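Long-range contacts in phosphotriesterase homology protein (Escherichia coli, PDB 1BF6), which hydrolyses phosphorylated glyceryl acetates, as well as aromatic acetates and propionates, using two zinc ions held in a phosphotriesterase-type TIM barrel: residues Gln37-Leu42 with Thr72-Val77; Gln63-Val68 with Thr115-Gly120. All coordinates share one frame; numbering follows the deposited sequence.

Contact 1: residues Gln37-Leu42 with Thr72-Val77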
loop_
_atom_site.group_PDB
_atom_site.type_symbol
_atom_site.label_atom_id
_atom_site.label_comp_id
_atom_site.label_asym_id
_atom_site.label_seq_id
_atom_site.Cartn_x
_atom_site.Cartn_y
_atom_site.Cartn_z
ATOM N N GLN A 37 -3.781 15.572 -12.384
ATOM C CA GLN A 37 -5.203 15.631 -12.735
ATOM C C GLN A 37 -5.975 14.551 -11.976
ATOM O O GLN A 37 -7.082 14.804 -11.481
ATOM C CB GLN A 37 -5.395 15.474 -14.252
ATOM C CG GLN A 37 -4.944 16.698 -15.062
ATOM C CD GLN A 37 -4.551 16.370 -16.512
ATOM O OE1 GLN A 37 -5.033 15.398 -17.114
ATOM N NE2 GLN A 37 -3.659 17.182 -17.071
ATOM N N GLU A 38 -5.376 13.365 -11.851
ATOM C CA GLU A 38 -5.996 12.256 -11.130
ATOM C C GLU A 38 -6.147 12.588 -9.643
ATOM O O GLU A 38 -7.110 12.168 -9.006
ATOM C CB GLU A 38 -5.161 10.987 -11.284
ATOM C CG GLU A 38 -5.060 10.466 -12.725
ATOM C CD GLU A 38 -6.167 9.489 -13.107
ATOM O OE1 GLU A 38 -7.004 9.121 -12.252
ATOM O OE2 GLU A 38 -6.182 9.058 -14.280
ATOM N N MET A 39 -5.192 13.331 -9.088
ATOM C CA MET A 39 -5.261 13.696 -7.671
ATOM C C MET A 39 -6.362 14.728 -7.468
ATOM O O MET A 39 -7.064 14.684 -6.467
ATOM C CB MET A 39 -3.906 14.201 -7.147
ATOM C CG MET A 39 -2.789 13.142 -7.155
ATOM S SD MET A 39 -3.129 11.614 -6.253
ATOM C CE MET A 39 -3.391 10.417 -7.619
ATOM N N ASN A 40 -6.538 15.628 -8.434
ATOM C CA ASN A 40 -7.605 16.626 -8.359
ATOM C C ASN A 40 -8.966 15.921 -8.407
ATOM O O ASN A 40 -9.893 16.306 -7.693
ATOM C CB ASN A 40 -7.501 17.640 -9.502
ATOM C CG ASN A 40 -6.349 18.612 -9.326
ATOM O OD1 ASN A 40 -5.855 19.188 -10.297
ATOM N ND2 ASN A 40 -5.933 18.821 -8.090
ATOM N N ASP A 41 -9.072 14.872 -9.226
ATOM C CA ASP A 41 -10.315 14.098 -9.336
ATOM C C ASP A 41 -10.602 13.411 -7.995
ATOM O O ASP A 41 -11.748 13.339 -7.548
ATOM C CB ASP A 41 -10.203 13.021 -10.428
ATOM C CG ASP A 41 -10.054 13.600 -11.837
ATOM O OD1 ASP A 41 -10.097 14.840 -12.011
ATOM O OD2 ASP A 41 -9.876 12.793 -12.773
ATOM N N LEU A 42 -9.553 12.878 -7.375
ATOM C CA LEU A 42 -9.700 12.223 -6.084
ATOM C C LEU A 42 -10.199 13.226 -5.036
ATOM O O LEU A 42 -11.076 12.903 -4.235
ATOM C CB LEU A 42 -8.365 11.624 -5.621
ATOM C CG LEU A 42 -7.872 10.321 -6.249
ATOM C CD1 LEU A 42 -6.520 9.957 -5.618
ATOM C CD2 LEU A 42 -8.879 9.203 -6.045
ATOM N N THR A 72 -1.717 20.075 -6.240
ATOM C CA THR A 72 -3.085 19.648 -5.942
ATOM C C THR A 72 -3.595 19.782 -4.498
ATOM O O THR A 72 -4.806 19.749 -4.262
ATOM C CB THR A 72 -3.264 18.184 -6.361
ATOM O OG1 THR A 72 -2.456 17.342 -5.525
ATOM C CG2 THR A 72 -2.819 17.988 -7.800
ATOM N N GLY A 73 -2.690 19.893 -3.529
ATOM C CA GLY A 73 -3.121 20.001 -2.147
ATOM C C GLY A 73 -3.378 18.649 -1.500
ATOM O O GLY A 73 -3.728 18.572 -0.319
ATOM N N ILE A 74 -3.231 17.570 -2.263
ATOM C CA ILE A 74 -3.441 16.256 -1.683
ATOM C C ILE A 74 -2.230 15.953 -0.786
ATOM O O ILE A 74 -1.174 16.570 -0.935
ATOM C CB ILE A 74 -3.633 15.163 -2.761
ATOM C CG1 ILE A 74 -4.403 13.982 -2.154
ATOM C CG2 ILE A 74 -2.282 14.757 -3.373
ATOM C CD1 ILE A 74 -4.915 12.986 -3.148
ATOM N N ASN A 75 -2.433 15.105 0.218
ATOM C CA ASN A 75 -1.343 14.737 1.118
ATOM C C ASN A 75 -0.801 13.366 0.737
ATOM O O ASN A 75 -1.547 12.394 0.633
ATOM C CB ASN A 75 -1.799 14.727 2.580
ATOM C CG ASN A 75 -0.654 14.408 3.535
ATOM O OD1 ASN A 75 -0.691 13.414 4.266
ATOM N ND2 ASN A 75 0.376 15.252 3.522
ATOM N N VAL A 76 0.508 13.288 0.540
ATOM C CA VAL A 76 1.127 12.027 0.164
ATOM C C VAL A 76 2.080 11.516 1.249
ATOM O O VAL A 76 3.000 12.229 1.659
ATOM C CB VAL A 76 1.920 12.168 -1.149
ATOM C CG1 VAL A 76 2.609 10.857 -1.484
ATOM C CG2 VAL A 76 0.988 12.590 -2.292
ATOM N N VAL A 77 1.839 10.296 1.717
ATOM C CA VAL A 77 2.706 9.684 2.712
ATOM C C VAL A 77 3.679 8.771 1.967
ATOM O O VAL A 77 3.265 7.779 1.368
ATOM C CB VAL A 77 1.917 8.847 3.744
ATOM C CG1 VAL A 77 2.887 8.155 4.716
ATOM C CG2 VAL A 77 0.927 9.747 4.505
#

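Contact 2: residues Gln63-Val68 with Thr115-Gly120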
loop_
_atom_site.group_PDB
_atom_site.type_symbol
_atom_site.label_atom_id
_atom_site.label_comp_id
_atom_site.label_asym_id
_atom_site.label_seq_id
_atom_site.Cartn_x
_atom_site.Cartn_y
_atom_site.Cartn_z
ATOM N N GLN A 63 10.832 14.288 -4.966
ATOM C CA GLN A 63 10.539 15.610 -5.506
ATOM C C GLN A 63 9.214 15.628 -6.269
ATOM O O GLN A 63 8.408 16.547 -6.113
ATOM C CB GLN A 63 11.675 16.103 -6.398
ATOM C CG GLN A 63 11.569 17.569 -6.714
ATOM C CD GLN A 63 11.545 18.424 -5.465
ATOM O OE1 GLN A 63 12.491 18.410 -4.675
ATOM N NE2 GLN A 63 10.459 19.159 -5.265
ATOM N N PHE A 64 8.986 14.573 -7.045
ATOM C CA PHE A 64 7.769 14.409 -7.837
ATOM C C PHE A 64 6.563 14.410 -6.912
ATOM O O PHE A 64 5.533 15.016 -7.222
ATOM C CB PHE A 64 7.846 13.075 -8.578
ATOM C CG PHE A 64 6.731 12.845 -9.560
ATOM C CD1 PHE A 64 5.492 12.371 -9.138
ATOM C CD2 PHE A 64 6.948 13.036 -10.924
ATOM C CE1 PHE A 64 4.488 12.083 -10.063
ATOM C CE2 PHE A 64 5.955 12.752 -11.855
ATOM C CZ PHE A 64 4.730 12.276 -11.424
ATOM N N MET A 65 6.691 13.710 -5.781
ATOM C CA MET A 65 5.609 13.635 -4.798
ATOM C C MET A 65 5.396 14.984 -4.108
ATOM O O MET A 65 4.255 15.384 -3.862
ATOM C CB MET A 65 5.874 12.518 -3.781
ATOM C CG MET A 65 5.942 11.122 -4.417
ATOM S SD MET A 65 5.990 9.744 -3.260
ATOM C CE MET A 65 7.718 9.811 -2.721
ATOM N N LEU A 66 6.492 15.688 -3.815
ATOM C CA LEU A 66 6.417 17.006 -3.181
ATOM C C LEU A 66 5.699 17.969 -4.124
ATOM O O LEU A 66 4.901 18.810 -3.689
ATOM C CB LEU A 66 7.821 17.561 -2.903
ATOM C CG LEU A 66 8.602 17.009 -1.702
ATOM C CD1 LEU A 66 10.029 17.551 -1.740
ATOM C CD2 LEU A 66 7.899 17.400 -0.397
ATOM N N ASP A 67 6.014 17.845 -5.415
ATOM C CA ASP A 67 5.424 18.688 -6.448
ATOM C C ASP A 67 3.935 18.410 -6.614
ATOM O O ASP A 67 3.149 19.351 -6.736
ATOM C CB ASP A 67 6.148 18.504 -7.785
ATOM C CG ASP A 67 7.564 19.062 -7.775
ATOM O OD1 ASP A 67 7.935 19.791 -6.831
ATOM O OD2 ASP A 67 8.314 18.763 -8.721
ATOM N N VAL A 68 3.554 17.128 -6.630
ATOM C CA VAL A 68 2.148 16.746 -6.765
ATOM C C VAL A 68 1.354 17.371 -5.617
ATOM O O VAL A 68 0.299 17.950 -5.845
ATOM C CB VAL A 68 1.957 15.204 -6.778
ATOM C CG1 VAL A 68 0.495 14.842 -6.560
ATOM C CG2 VAL A 68 2.419 14.629 -8.109
ATOM N N THR A 115 15.678 15.267 -0.314
ATOM C CA THR A 115 14.690 16.317 -0.091
ATOM C C THR A 115 14.316 16.410 1.388
ATOM O O THR A 115 14.747 15.598 2.213
ATOM C CB THR A 115 13.373 16.061 -0.900
ATOM O OG1 THR A 115 12.675 14.937 -0.345
ATOM C CG2 THR A 115 13.672 15.773 -2.361
ATOM N N GLU A 116 13.442 17.364 1.686
ATOM C CA GLU A 116 12.943 17.598 3.032
ATOM C C GLU A 116 11.853 16.576 3.398
ATOM O O GLU A 116 11.510 16.426 4.571
ATOM C CB GLU A 116 12.390 19.029 3.136
ATOM C CG GLU A 116 11.125 19.309 2.277
ATOM C CD GLU A 116 11.406 19.868 0.872
ATOM O OE1 GLU A 116 12.521 19.675 0.319
ATOM O OE2 GLU A 116 10.481 20.506 0.311
ATOM N N LEU A 117 11.310 15.877 2.401
ATOM C CA LEU A 117 10.269 14.872 2.639
ATOM C C LEU A 117 10.855 13.656 3.370
ATOM O O LEU A 117 11.976 13.236 3.081
ATOM C CB LEU A 117 9.626 14.432 1.301
ATOM C CG LEU A 117 8.453 13.435 1.333
ATOM C CD1 LEU A 117 7.309 14.000 2.189
ATOM C CD2 LEU A 117 7.950 13.132 -0.075
ATOM N N LYS A 118 10.094 13.101 4.317
ATOM C CA LYS A 118 10.525 11.931 5.081
ATOM C C LYS A 118 9.564 10.785 4.867
ATOM O O LYS A 118 8.377 11.009 4.619
ATOM C CB LYS A 118 10.562 12.249 6.588
ATOM C CG LYS A 118 11.570 13.312 6.991
ATOM C CD LYS A 118 11.385 13.719 8.439
ATOM C CE LYS A 118 12.337 14.846 8.821
ATOM N NZ LYS A 118 12.111 16.053 7.978
ATOM N N ALA A 119 10.064 9.556 4.983
ATOM C CA ALA A 119 9.212 8.382 4.855
ATOM C C ALA A 119 8.322 8.291 6.106
ATOM O O ALA A 119 8.801 8.459 7.241
ATOM C CB ALA A 119 10.053 7.115 4.712
ATOM N N GLY A 120 7.025 8.077 5.890
ATOM C CA GLY A 120 6.095 7.960 6.995
ATOM C C GLY A 120 5.665 6.539 7.292
ATOM O O GLY A 120 4.928 6.312 8.255
HETATM O O HOH W 1 9.627 21.168 -2.912
HETATM O O HOH W 2 13.092 19.591 -2.391
#

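Contact 1: residues Gln37-Leu42 with Thr72-Val77
Thr-72 OG1, which lies 3.8 Å from Met-39 CB, is gripped from its own side of the contact. It hydrogen-bonds to the carbonyl O of Val-68, one turn back in the helix, and weakly accepts from Ile-74 N at 3.4 Å, with a nearly straight N-H...O angle of 167°. These two bonds tie the hydroxyl to the chain around Gly-73, where the helix breaks with positive phi. With OG1 sitting between the backbone N and the carbonyl carbon (chi1 67°), the methyl is turned to Asn-40: Asn-40 ND2 lies 3.2 Å from both Thr-72 CB and Thr-72 CG2, a tight approach without a hydrogen bond. Deeper in, Ile-74 does the work. Its CD1 meets Met-39 SD at 3.8 Å and Leu-42 CD1 at 4.2 Å, while its CG2 rests near Met-39 CG at 4.1 Å. The methionine chain bends at chi2 and chi3, folding its sulfur across the end of the isoleucine. No hydrogen bond crosses between the two segments. The contact joins helix 32-44 to the turn that leads from helix 62-72 into strand 75-80. Alongside, strand 47-52 extends the apolar layer with Val-47 on Leu-42 and Val-50 on Ile-74.

Contact 2: residues Gln63-Val68 with Thr115-Gly120
Leu-66 points its CB from helix 62-72 at the loop Thr-115 to Leu-117, and from there the side chain forks over it. CG comes to 4.1 Å from Leu-117 CB. One branch, CD2, stays with that leucine, 3.8 Å from Leu-117 CB, as the two side chains run past each other in opposite directions. The other branch, CD1, ends between two residues: it touches Thr-115 CB at 3.8 Å and lies 3.6 Å from Glu-116 OE2. In Glu-116, CG lies between the backbone N and the carbonyl carbon (chi1 66°) and the chain bends again at chi2, which together bring the carboxylate to this methyl. Further in, Met-65 CE approaches Leu-117 CD2 more loosely. The loop is shaped from within by an ST turn, in which Thr-115 OG1 accepts from Leu-117 N while also bonding to Ile-112 O. At the solvent-facing edge, Gln-63 works through water. One water donates to both Gln-63 OE1, at 2.6 Å, and Glu-116 OE1, at 2.8 Å. The amide nitrogen gives one hydrogen to a second water, which makes a weak bond to Glu-116 OE2. The other N-H of Gln-63 NE2 goes to Asp-67 OD1 at 3.0 Å, meeting that oxygen from above the carboxylate plane. Both ends of the amide are therefore engaged, which should fix its rotation. No direct hydrogen bond joins the segments: apolar packing holds helix 62-72 against the loop that leads into the short strand 119-120, while water links Gln-63 to a carboxylate that probably keeps its charge at this solvated edge.

Overall arrangement
Both contacts depend on helix 62-72: contact 2 uses its first turns, contact 1 the residues where it ends and passes into strand 75-80. Their segments alternate along the chain, and their centres are 13 Å apart. Contact 1 is largely buried and mostly apolar, resting on methionine, leucine and isoleucine, whereas contact 2 lies at the surface, setting leucine methyls beside a carboxylate and adding bridging waters at its polar edge. They join through apolar packing: Val-68 CG1 lies 3.7 Å from Met-39 CG, and Met-65 SD is 4.0 Å from Val-76 CG1. Helix 62-72 thus touches both helix 32-44 and the loop 115-118; the side chains of Met-65 and Met-39 lie about 12 and 13 Å from a zinc ion.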